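Long-range contacts in major exported protein (Pseudomonas aeruginosa, PDB 3HE1), which is a secreted Hcp-family protein, probably stacking as ring-shaped hexamers into the tube of the type VI secretion system: residues T93-K98 against T161-V166; H131-V136 against W175-S180. All coordinates share one frame; numbering follows the deposited sequence.

Contact 1. Residues T93-K98 against T161-V166; sequences TKVFDK and THLEDV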
loop_
_atom_site.group_PDB
_atom_site.type_symbol
_atom_site.label_atom_id
_atom_site.label_comp_id
_atom_site.label_asym_id
_atom_site.label_seq_id
_atom_site.Cartn_x
_atom_site.Cartn_y
_atom_site.Cartn_z
ATOM N N THR A 93 -9.464 8.937 -17.855
ATOM C CA THR A 93 -10.263 7.829 -17.368
ATOM C C THR A 93 -11.718 8.214 -17.532
ATOM O O THR A 93 -12.091 9.360 -17.285
ATOM C CB THR A 93 -9.970 7.494 -15.877
ATOM O OG1 THR A 93 -8.612 7.061 -15.734
ATOM C CG2 THR A 93 -10.893 6.387 -15.380
ATOM N N LYS A 94 -12.528 7.255 -17.964
ATOM C CA LYS A 94 -13.953 7.455 -18.146
ATOM C C LYS A 94 -14.671 6.205 -17.636
ATOM O O LYS A 94 -14.024 5.313 -17.098
ATOM C CB LYS A 94 -14.230 7.696 -19.632
ATOM C CG LYS A 94 -13.242 6.980 -20.557
ATOM C CD LYS A 94 -13.457 7.327 -22.031
ATOM C CE LYS A 94 -14.902 7.050 -22.527
ATOM N NZ LYS A 94 -15.309 5.608 -22.518
ATOM N N VAL A 95 -15.996 6.154 -17.775
ATOM C CA VAL A 95 -16.751 4.915 -17.560
ATOM C C VAL A 95 -17.131 4.318 -18.933
ATOM O O VAL A 95 -17.015 4.992 -19.956
ATOM C CB VAL A 95 -18.036 5.167 -16.740
ATOM C CG1 VAL A 95 -17.734 5.298 -15.250
ATOM C CG2 VAL A 95 -18.734 6.407 -17.245
ATOM N N PHE A 96 -17.568 3.061 -18.969
ATOM C CA PHE A 96 -18.009 2.433 -20.226
ATOM C C PHE A 96 -19.136 3.294 -20.802
ATOM O O PHE A 96 -19.983 3.777 -20.047
ATOM C CB PHE A 96 -18.560 1.009 -19.989
ATOM C CG PHE A 96 -17.508 -0.054 -19.695
ATOM C CD1 PHE A 96 -16.451 0.190 -18.848
ATOM C CD2 PHE A 96 -17.634 -1.323 -20.238
ATOM C CE1 PHE A 96 -15.530 -0.792 -18.573
ATOM C CE2 PHE A 96 -16.711 -2.307 -19.969
ATOM C CZ PHE A 96 -15.655 -2.042 -19.136
ATOM N N ASP A 97 -19.162 3.481 -22.122
ATOM C CA ASP A 97 -20.179 4.345 -22.745
ATOM C C ASP A 97 -20.333 4.168 -24.265
ATOM O O ASP A 97 -19.806 3.220 -24.844
ATOM C CB ASP A 97 -19.905 5.817 -22.413
ATOM C CG ASP A 97 -18.611 6.327 -23.036
ATOM O OD1 ASP A 97 -18.027 5.611 -23.886
ATOM O OD2 ASP A 97 -18.183 7.446 -22.667
ATOM N N LYS A 98 -21.059 5.092 -24.898
ATOM C CA LYS A 98 -21.294 5.050 -26.339
ATOM C C LYS A 98 -20.008 5.184 -27.169
ATOM O O LYS A 98 -19.866 4.557 -28.219
ATOM C CB LYS A 98 -22.290 6.134 -26.741
ATOM C CG LYS A 98 -22.321 6.428 -28.256
ATOM C CD LYS A 98 -23.419 7.445 -28.583
ATOM C CE LYS A 98 -23.685 7.571 -30.076
ATOM N NZ LYS A 98 -24.885 8.432 -30.334
ATOM N N THR A 161 -18.557 2.107 -11.316
ATOM C CA THR A 161 -17.890 0.817 -11.153
ATOM C C THR A 161 -17.274 0.296 -12.457
ATOM O O THR A 161 -16.295 -0.443 -12.442
ATOM C CB THR A 161 -18.862 -0.242 -10.564
ATOM O OG1 THR A 161 -19.564 0.320 -9.450
ATOM C CG2 THR A 161 -18.114 -1.492 -10.103
ATOM N N HIS A 162 -17.851 0.669 -13.590
ATOM C CA HIS A 162 -17.317 0.222 -14.867
ATOM C C HIS A 162 -16.406 1.307 -15.443
ATOM O O HIS A 162 -16.865 2.403 -15.797
ATOM C CB HIS A 162 -18.446 -0.150 -15.841
ATOM C CG HIS A 162 -19.481 -1.073 -15.260
ATOM N ND1 HIS A 162 -20.759 -1.175 -15.772
ATOM C CD2 HIS A 162 -19.428 -1.926 -14.210
ATOM C CE1 HIS A 162 -21.445 -2.055 -15.064
ATOM N NE2 HIS A 162 -20.662 -2.524 -14.108
ATOM N N LEU A 163 -15.115 0.998 -15.522
ATOM C CA LEU A 163 -14.098 2.005 -15.825
ATOM C C LEU A 163 -13.260 1.722 -17.067
ATOM O O LEU A 163 -13.297 0.632 -17.630
ATOM C CB LEU A 163 -13.168 2.205 -14.629
ATOM C CG LEU A 163 -13.746 2.906 -13.403
ATOM C CD1 LEU A 163 -12.635 3.156 -12.410
ATOM C CD2 LEU A 163 -14.414 4.208 -13.813
ATOM N N GLU A 164 -12.482 2.716 -17.471
ATOM C CA GLU A 164 -11.778 2.640 -18.732
ATOM C C GLU A 164 -10.813 3.813 -18.873
ATOM O O GLU A 164 -11.227 4.968 -18.983
ATOM C CB GLU A 164 -12.803 2.620 -19.855
ATOM C CG GLU A 164 -12.256 2.801 -21.245
ATOM C CD GLU A 164 -13.326 2.561 -22.304
ATOM O OE1 GLU A 164 -13.552 1.373 -22.654
ATOM O OE2 GLU A 164 -13.940 3.556 -22.776
ATOM N N ASP A 165 -9.523 3.502 -18.844
ATOM C CA ASP A 165 -8.472 4.490 -19.044
ATOM C C ASP A 165 -8.029 4.490 -20.490
ATOM O O ASP A 165 -7.793 3.430 -21.059
ATOM C CB ASP A 165 -7.242 4.148 -18.200
ATOM C CG ASP A 165 -7.557 3.986 -16.733
ATOM O OD1 ASP A 165 -8.570 4.541 -16.256
ATOM O OD2 ASP A 165 -6.764 3.307 -16.053
ATOM N N VAL A 166 -7.865 5.674 -21.069
ATOM C CA VAL A 166 -7.363 5.776 -22.438
ATOM C C VAL A 166 -6.138 6.682 -22.547
ATOM O O VAL A 166 -6.103 7.748 -21.942
ATOM C CB VAL A 166 -8.452 6.272 -23.395
ATOM C CG1 VAL A 166 -7.906 6.368 -24.814
ATOM C CG2 VAL A 166 -9.660 5.344 -23.334
#

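Contact 2. Residues H131-V136 against W175-S180; sequences HYYTTV and WTHEVS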
loop_
_atom_site.group_PDB
_atom_site.type_symbol
_atom_site.label_atom_id
_atom_site.label_comp_id
_atom_site.label_asym_id
_atom_site.label_seq_id
_atom_site.Cartn_x
_atom_site.Cartn_y
_atom_site.Cartn_z
ATOM N N HIS A 131 -16.379 26.444 -16.525
ATOM C CA HIS A 131 -15.231 25.977 -17.259
ATOM C C HIS A 131 -14.123 27.008 -17.089
ATOM O O HIS A 131 -14.309 28.189 -17.377
ATOM C CB HIS A 131 -15.585 25.806 -18.730
ATOM C CG HIS A 131 -14.428 25.375 -19.571
ATOM N ND1 HIS A 131 -14.284 25.752 -20.888
ATOM C CD2 HIS A 131 -13.343 24.624 -19.272
ATOM C CE1 HIS A 131 -13.167 25.236 -21.368
ATOM N NE2 HIS A 131 -12.577 24.547 -20.408
ATOM N N TYR A 132 -12.969 26.574 -16.606
ATOM C CA TYR A 132 -11.915 27.524 -16.281
ATOM C C TYR A 132 -10.546 27.123 -16.846
ATOM O O TYR A 132 -9.611 27.912 -16.787
ATOM C CB TYR A 132 -11.816 27.694 -14.764
ATOM C CG TYR A 132 -11.107 26.533 -14.124
ATOM C CD1 TYR A 132 -9.787 26.649 -13.708
ATOM C CD2 TYR A 132 -11.743 25.306 -13.972
ATOM C CE1 TYR A 132 -9.121 25.581 -13.143
ATOM C CE2 TYR A 132 -11.085 24.225 -13.404
ATOM C CZ TYR A 132 -9.771 24.371 -12.994
ATOM O OH TYR A 132 -9.106 23.308 -12.429
ATOM N N TYR A 133 -10.422 25.908 -17.383
ATOM C CA TYR A 133 -9.149 25.440 -17.952
ATOM C C TYR A 133 -9.419 24.546 -19.168
ATOM O O TYR A 133 -10.413 23.811 -19.183
ATOM C CB TYR A 133 -8.375 24.648 -16.898
ATOM C CG TYR A 133 -6.879 24.548 -17.106
ATOM C CD1 TYR A 133 -6.045 25.610 -16.795
ATOM C CD2 TYR A 133 -6.294 23.371 -17.561
ATOM C CE1 TYR A 133 -4.669 25.514 -16.971
ATOM C CE2 TYR A 133 -4.928 23.266 -17.732
ATOM C CZ TYR A 133 -4.122 24.339 -17.439
ATOM O OH TYR A 133 -2.764 24.247 -17.608
ATOM N N THR A 134 -8.549 24.607 -20.181
ATOM C CA THR A 134 -8.616 23.672 -21.313
ATOM C C THR A 134 -7.275 23.032 -21.646
ATOM O O THR A 134 -6.232 23.676 -21.623
ATOM C CB THR A 134 -9.173 24.320 -22.572
ATOM O OG1 THR A 134 -10.475 24.850 -22.287
ATOM C CG2 THR A 134 -9.290 23.301 -23.706
ATOM N N THR A 135 -7.326 21.734 -21.906
ATOM C CA THR A 135 -6.195 20.986 -22.425
ATOM C C THR A 135 -6.635 20.455 -23.780
ATOM O O THR A 135 -7.740 19.940 -23.918
ATOM C CB THR A 135 -5.857 19.787 -21.531
ATOM O OG1 THR A 135 -5.553 20.243 -20.206
ATOM C CG2 THR A 135 -4.671 19.011 -22.111
ATOM N N VAL A 136 -5.786 20.580 -24.786
ATOM C CA VAL A 136 -6.194 20.195 -26.123
ATOM C C VAL A 136 -5.093 19.489 -26.890
ATOM O O VAL A 136 -3.978 20.011 -27.010
ATOM C CB VAL A 136 -6.626 21.423 -26.913
ATOM C CG1 VAL A 136 -6.749 21.082 -28.378
ATOM C CG2 VAL A 136 -7.950 21.942 -26.379
ATOM N N TRP A 175 -2.374 24.276 -23.363
ATOM C CA TRP A 175 -2.994 24.486 -22.065
ATOM C C TRP A 175 -3.424 25.935 -21.983
ATOM O O TRP A 175 -2.613 26.838 -22.151
ATOM C CB TRP A 175 -2.011 24.212 -20.933
ATOM C CG TRP A 175 -1.270 22.904 -20.992
ATOM C CD1 TRP A 175 -1.629 21.714 -20.398
ATOM C CD2 TRP A 175 -0.017 22.666 -21.635
ATOM N NE1 TRP A 175 -0.676 20.755 -20.651
ATOM C CE2 TRP A 175 0.323 21.315 -21.413
ATOM C CE3 TRP A 175 0.853 23.465 -22.393
ATOM C CZ2 TRP A 175 1.492 20.747 -21.919
ATOM C CZ3 TRP A 175 2.012 22.901 -22.899
ATOM C CH2 TRP A 175 2.324 21.556 -22.658
ATOM N N THR A 176 -4.699 26.156 -21.710
ATOM C CA THR A 176 -5.218 27.503 -21.598
ATOM C C THR A 176 -5.957 27.663 -20.291
ATOM O O THR A 176 -6.723 26.784 -19.911
ATOM C CB THR A 176 -6.219 27.763 -22.689
ATOM O OG1 THR A 176 -5.632 27.436 -23.955
ATOM C CG2 THR A 176 -6.643 29.217 -22.657
ATOM N N HIS A 177 -5.723 28.772 -19.600
ATOM C CA HIS A 177 -6.562 29.126 -18.465
ATOM C C HIS A 177 -7.640 30.069 -18.987
ATOM O O HIS A 177 -7.318 31.093 -19.579
ATOM C CB HIS A 177 -5.752 29.773 -17.336
ATOM C CG HIS A 177 -6.550 29.997 -16.090
ATOM N ND1 HIS A 177 -6.229 29.422 -14.880
ATOM C CD2 HIS A 177 -7.693 30.695 -15.882
ATOM C CE1 HIS A 177 -7.127 29.776 -13.975
ATOM N NE2 HIS A 177 -8.027 30.549 -14.558
ATOM N N GLU A 178 -8.910 29.711 -18.765
ATOM C CA GLU A 178 -10.066 30.342 -19.430
ATOM C C GLU A 178 -10.623 31.598 -18.763
ATOM O O GLU A 178 -11.281 32.411 -19.424
ATOM C CB GLU A 178 -11.221 29.341 -19.605
ATOM C CG GLU A 178 -10.909 28.145 -20.492
ATOM C CD GLU A 178 -10.643 28.526 -21.939
ATOM O OE1 GLU A 178 -10.847 29.700 -22.303
ATOM O OE2 GLU A 178 -10.232 27.647 -22.722
ATOM N N VAL A 179 -10.397 31.743 -17.461
ATOM C CA VAL A 179 -10.866 32.929 -16.750
ATOM C C VAL A 179 -9.773 34.000 -16.691
ATOM O O VAL A 179 -10.044 35.188 -16.873
ATOM C CB VAL A 179 -11.356 32.586 -15.330
ATOM C CG1 VAL A 179 -12.278 33.684 -14.806
ATOM C CG2 VAL A 179 -12.067 31.239 -15.338
ATOM N N SER A 180 -8.534 33.566 -16.459
ATOM C CA SER A 180 -7.410 34.477 -16.243
ATOM C C SER A 180 -6.598 34.747 -17.517
ATOM O O SER A 180 -5.717 35.608 -17.528
ATOM C CB SER A 180 -6.503 33.957 -15.117
ATOM O OG SER A 180 -7.152 34.028 -13.858
HETATM O O HOH W 1 -6.063 24.930 -24.339
#

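Contact 1. Residues T93-K98 against T161-V166
Lys94 and Glu164 face each other as a hydrogen-bonded pair of two antiparallel strands, the axes of the short strand segments running at 148° to one another, and their side chains lie side by side on the same face of the sheet. The backbone bond from Lys94 N to Glu164 O (2.8 Å) sets this register. Glu164 is extended beyond CG, whereas the Lys94 chain is bent at its last two torsions (chi3 -56°), which brings the ammonium back toward the backbone of Val95. There NZ forms a salt bridge with Glu164 OE2; the modelled 2.5 Å is shorter than usual, so its exact length is doubtful. NZ also meets Asp97 OD1 at 3.0 Å, approached from above the carboxylate plane. A third bond, from Lys94 NZ to Val95 O (3.1 Å), ties the ammonium to the backbone. Ser100, at the start of helix 100-109, hydrogen-bonds to both carboxylates of this network.

On the other face Thr93 and Asp165 also point the same way. Thr93 OG1, beside its backbone N, donates to Asp165 OD1 at 2.6 Å, coming from above the carboxylate plane; Tyr148 OH of strand 140-149 grips the same oxygen. Further along, Val95 CG1 packs on Leu163 CD2 at 3.8 Å. The Phe96 and His162 side chains cross at about a right angle; their rings meet edge-to-face, imidazole edge to phenyl face, planes at 64°. His162 ND1 is hydrogen-bonded to Tyr132 of the second subunit, so this aromatic pair belongs to the subunit interface.

The chemistry implies a buried charged cluster of Lys94, Glu164 and the loop residue Asp97, whose ammonium probably also eases the crowding of Glu164 by Asp147, whereas Asp165 is met by two hydroxyls.

Contact 2. Residues H131-V136 against W175-S180
Thr134 and Thr176 form the hydrogen-bonded pair at the middle of an antiparallel strand pairing in the Hcp beta-sheet, the axes of the short strand segments running at 170°. Their reciprocal bonds, Thr134 N to Thr176 O and Thr176 N to Thr134 O, are both 2.9 Å and nearly straight. Two residues along, past the non-hydrogen-bonded pair Tyr133-His177, Glu178 N donates to Tyr132 O at 2.8 Å, extending the pairing beyond strand 175-177.

Side chains then close over this backbone. The Tyr133 ring lays one face over Thr176 O and carries its hydroxyl alongside Trp175, with OH 3.4 Å from CB. Tyr132 turns its ring edge to the face of His177, planes at 75°, while Val179 CG2 packs against Tyr132 CB at 3.6 Å. Glu178 CG, anti to its carbonyl carbon (chi1 -63°), lies over the His131 ring face, 4.0 Å from the centroid, a CH-pi contact.

Farther out, ring and strand neighbours hold these groups. Trp120 of strand 112-123 meets the Tyr133 ring edge-to-face, and its NE1 hydrogen-bonds to Thr135 OG1. The third subunit fixes the polar ends of the aromatic pair: Tyr132 OH bonds to its His162, and His177 NE2 to the carbonyl of its Asp47. Beside the Thr134-Thr176 pair, a water lies 2.6 Å from Thr176 OG1 and donates weakly to Thr134 O.

Contacts 1 and 2 lie on opposite sides of the chain's centre, about 24 Å between centres and about 11 Å between nearest atoms, without touching. Both belong to one curled antiparallel sheet: contact 1 joins strands 86-95 and 162-169, contact 2 joins 129-137 and 172-177. Their segments alternate along the sequence, 93-98, 131-136, 161-166, then 175-180, and strands 162-169 and 172-177 are consecutive. Each contact faces a different neighbouring subunit in the six-chain assembly. The His162-Tyr132 bond recurs in both, with the partners exchanged between chains, which is consistent with contact 1 of one subunit docking against contact 2 of the next around a hexameric ring.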